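Local structure of Molybdate/tungstate binding protein (Sporomusa ovata, 1FR3) at residues Ala11-Ile16 against Ala23-Asp28. The protein binds the oxyanions molybdate and tungstate as an assembly of six small subunits, and probably serves molybdate homeostasis in the cell. Residues are numbered along the deposited sequence; the frame is centred on the assembly and turned at random.
Sequences ATVKEI and AKIVMD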
ATOM      1  N   ALA A  11      19.668   2.246  -7.353  1.00  8.58           N
ATOM      2  CA  ALA A  11      19.995   0.861  -7.659  1.00  8.48           C
ATOM      3  C   ALA A  11      20.250   0.583  -9.130  1.00  8.16           C
ATOM      4  O   ALA A  11      20.201   1.481  -9.971  1.00  8.77           O
ATOM      5  CB  ALA A  11      18.808   0.013  -7.188  1.00  7.97           C
ATOM      6  N   THR A  12      20.566  -0.679  -9.417  1.00  8.13           N
ATOM      7  CA  THR A  12      20.832  -1.087 -10.796  1.00  8.63           C
ATOM      8  C   THR A  12      19.944  -2.275 -11.152  1.00  8.08           C
ATOM      9  O   THR A  12      19.798  -3.202 -10.353  1.00  7.75           O
ATOM     10  CB  THR A  12      22.314  -1.451 -11.011  1.00  9.51           C
ATOM     11  OG1 THR A  12      23.140  -0.307 -10.742  1.00 11.00           O
ATOM     12  CG2 THR A  12      22.589  -1.892 -12.438  1.00 10.24           C
ATOM     13  N   VAL A  13      19.306  -2.218 -12.322  1.00  8.39           N
ATOM     14  CA  VAL A  13      18.469  -3.344 -12.752  1.00  7.82           C
ATOM     15  C   VAL A  13      19.338  -4.547 -13.121  1.00  9.11           C
ATOM     16  O   VAL A  13      20.264  -4.407 -13.923  1.00  9.81           O
ATOM     17  CB  VAL A  13      17.586  -2.983 -13.959  1.00  8.68           C
ATOM     18  CG1 VAL A  13      16.717  -4.152 -14.399  1.00  8.78           C
ATOM     19  CG2 VAL A  13      16.709  -1.776 -13.640  1.00  8.71           C
ATOM     20  N   LYS A  14      19.016  -5.707 -12.572  1.00  9.15           N
ATOM     21  CA  LYS A  14      19.729  -6.942 -12.883  1.00 10.45           C
ATOM     22  C   LYS A  14      18.944  -7.768 -13.904  1.00 10.91           C
ATOM     23  O   LYS A  14      19.492  -8.207 -14.921  1.00 11.93           O
ATOM     24  CB  LYS A  14      19.968  -7.798 -11.639  1.00 11.19           C
ATOM     25  CG  LYS A  14      20.852  -7.177 -10.576  1.00 12.01           C
ATOM     26  CD  LYS A  14      21.374  -8.202  -9.583  1.00 13.55           C
ATOM     27  CE  LYS A  14      20.270  -8.775  -8.710  1.00 13.63           C
ATOM     28  NZ  LYS A  14      20.821  -9.720  -7.688  1.00 13.37           N
ATOM     29  N   GLU A  15      17.659  -7.972 -13.636  1.00 11.29           N
ATOM     30  CA  GLU A  15      16.816  -8.781 -14.509  1.00 11.88           C
ATOM     31  C   GLU A  15      15.371  -8.305 -14.500  1.00 10.66           C
ATOM     32  O   GLU A  15      14.911  -7.681 -13.549  1.00 10.07           O
ATOM     33  CB  GLU A  15      16.888 -10.257 -14.072  1.00 14.38           C
ATOM     34  CG  GLU A  15      18.259 -10.859 -14.342  1.00 17.27           C
ATOM     35  CD  GLU A  15      18.453 -12.306 -13.968  1.00 18.69           C
ATOM     36  OE1 GLU A  15      17.622 -13.155 -14.348  1.00 20.43           O
ATOM     37  OE2 GLU A  15      19.460 -12.637 -13.294  1.00 20.17           O
ATOM     38  N   ILE A  16      14.668  -8.585 -15.594  1.00  8.83           N
ATOM     39  CA  ILE A  16      13.266  -8.243 -15.721  1.00  9.55           C
ATOM     40  C   ILE A  16      12.476  -9.453 -16.218  1.00  8.97           C
ATOM     41  O   ILE A  16      12.871 -10.025 -17.240  1.00  8.87           O
ATOM     42  CB  ILE A  16      13.024  -7.080 -16.705  1.00  9.41           C
ATOM     43  CG1 ILE A  16      13.725  -5.821 -16.192  1.00 10.16           C
ATOM     44  CG2 ILE A  16      11.528  -6.832 -16.867  1.00  9.79           C
ATOM     45  CD1 ILE A  16      13.688  -4.644 -17.145  1.00 10.46           C
ATOM     46  N   ALA A  23       5.223  -7.007 -14.019  1.00  6.93           N
ATOM     47  CA  ALA A  23       6.616  -7.301 -14.331  1.00  7.65           C
ATOM     48  C   ALA A  23       7.427  -7.314 -13.037  1.00  7.62           C
ATOM     49  O   ALA A  23       7.181  -6.487 -12.154  1.00  7.31           O
ATOM     50  CB  ALA A  23       7.194  -6.266 -15.281  1.00  7.32           C
ATOM     51  N   LYS A  24       8.330  -8.271 -12.916  1.00  7.00           N
ATOM     52  CA  LYS A  24       9.217  -8.345 -11.759  1.00  6.73           C
ATOM     53  C   LYS A  24      10.513  -7.630 -12.122  1.00  6.90           C
ATOM     54  O   LYS A  24      11.157  -7.995 -13.104  1.00  7.41           O
ATOM     55  CB  LYS A  24       9.511  -9.800 -11.380  1.00  7.75           C
ATOM     56  CG  LYS A  24      10.553  -9.928 -10.276  1.00  9.10           C
ATOM     57  CD  LYS A  24      10.845 -11.356  -9.877  1.00 10.88           C
ATOM     58  CE  LYS A  24      11.441 -12.199 -10.984  1.00 11.24           C
ATOM     59  NZ  LYS A  24      11.954 -13.509 -10.471  1.00 13.30           N
ATOM     60  N   ILE A  25      10.902  -6.625 -11.340  1.00  6.35           N
ATOM     61  CA  ILE A  25      12.134  -5.891 -11.597  1.00  5.91           C
ATOM     62  C   ILE A  25      13.109  -6.258 -10.471  1.00  5.93           C
ATOM     63  O   ILE A  25      12.836  -5.928  -9.318  1.00  6.53           O
ATOM     64  CB  ILE A  25      11.946  -4.366 -11.612  1.00  5.84           C
ATOM     65  CG1 ILE A  25      10.728  -3.938 -12.430  1.00  6.80           C
ATOM     66  CG2 ILE A  25      13.197  -3.668 -12.135  1.00  6.60           C
ATOM     67  CD1 ILE A  25      10.687  -4.363 -13.870  1.00  7.19           C
ATOM     68  N   VAL A  26      14.142  -7.006 -10.824  1.00  5.90           N
ATOM     69  CA  VAL A  26      15.134  -7.442  -9.839  1.00  6.85           C
ATOM     70  C   VAL A  26      16.295  -6.450  -9.894  1.00  6.67           C
ATOM     71  O   VAL A  26      16.857  -6.224 -10.966  1.00  7.22           O
ATOM     72  CB  VAL A  26      15.662  -8.858 -10.107  1.00  7.03           C
ATOM     73  CG1 VAL A  26      16.567  -9.288  -8.956  1.00  7.67           C
ATOM     74  CG2 VAL A  26      14.519  -9.852 -10.260  1.00  7.70           C
ATOM     75  N   MET A  27      16.615  -5.841  -8.758  1.00  6.32           N
ATOM     76  CA  MET A  27      17.664  -4.834  -8.726  1.00  6.44           C
ATOM     77  C   MET A  27      18.724  -5.148  -7.684  1.00  6.48           C
ATOM     78  O   MET A  27      18.505  -5.926  -6.754  1.00  7.24           O
ATOM     79  CB  MET A  27      17.020  -3.481  -8.374  1.00  6.93           C
ATOM     80  CG  MET A  27      16.064  -2.972  -9.443  1.00  6.76           C
ATOM     81  SD  MET A  27      15.029  -1.611  -8.849  1.00  6.49           S
ATOM     82  CE  MET A  27      13.823  -2.512  -7.878  1.00  8.07           C
ATOM     83  N   ASP A  28      19.881  -4.525  -7.851  1.00  8.10           N
ATOM     84  CA  ASP A  28      20.941  -4.620  -6.858  1.00  8.21           C
ATOM     85  C   ASP A  28      21.089  -3.247  -6.193  1.00  7.67           C
ATOM     86  O   ASP A  28      21.153  -2.238  -6.892  1.00  7.63           O
ATOM     87  CB  ASP A  28      22.299  -5.014  -7.449  1.00 10.06           C
ATOM     88  CG  ASP A  28      23.362  -5.055  -6.358  1.00 11.52           C
ATOM     89  OD1 ASP A  28      24.170  -4.108  -6.294  1.00 13.27           O
ATOM     90  OD2 ASP A  28      23.376  -6.021  -5.570  1.00 13.77           O
TER
HETATM   91  O   HOH W   1      21.824  -8.175  -5.556  1.00 14.40           O
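Lys14 sets its CG anti to its own carbonyl carbon (chi1 -63°) and bends at chi3 (-68°), which carries the chain obliquely across the neighbouring strand between Val26 and Asp28. CE rests on Val26 CG1 at 3.7 Å, the branch that lies anti to the Val26 backbone N, while CD packs against Asp28 CB at 3.9 Å. The backbone beneath illustrates the classic beta bulge: in the antiparallel hairpin of strands 7-18 and 22-29, Lys14 and Glu15 both face Val26. Val26 O accepts from Lys14 N at 2.7 Å and from Glu15 N at a longer 3.3 Å, both donors tilted from the carbonyl plane, and Val26 N returns a bond to Glu15 O. On the N-terminal side of the bulge in strand 7-18, Thr12 and Asp28 form a hydrogen-bonded pair. On the opposite face, Ile16 CG2 meets Ile25 CD1 at 4.0 Å, and Val13 and Met27 join this apolar layer of the OB-like TOBE domain. Lys14 NZ forms a salt bridge with Glu33 and donates a hydrogen bond to a water 2.8 Å from it, and that water donates in turn to Asp28 OD2. A leucine in its place would probably deprive Glu33 of this salt bridge and break the water link to Asp28. The bulge thus coincides with a lysine whose aliphatic part packs on the hairpin while its ammonium, paired directly with Glu33 and reaching Asp28 through the water, probably offsets part of the negative charge there.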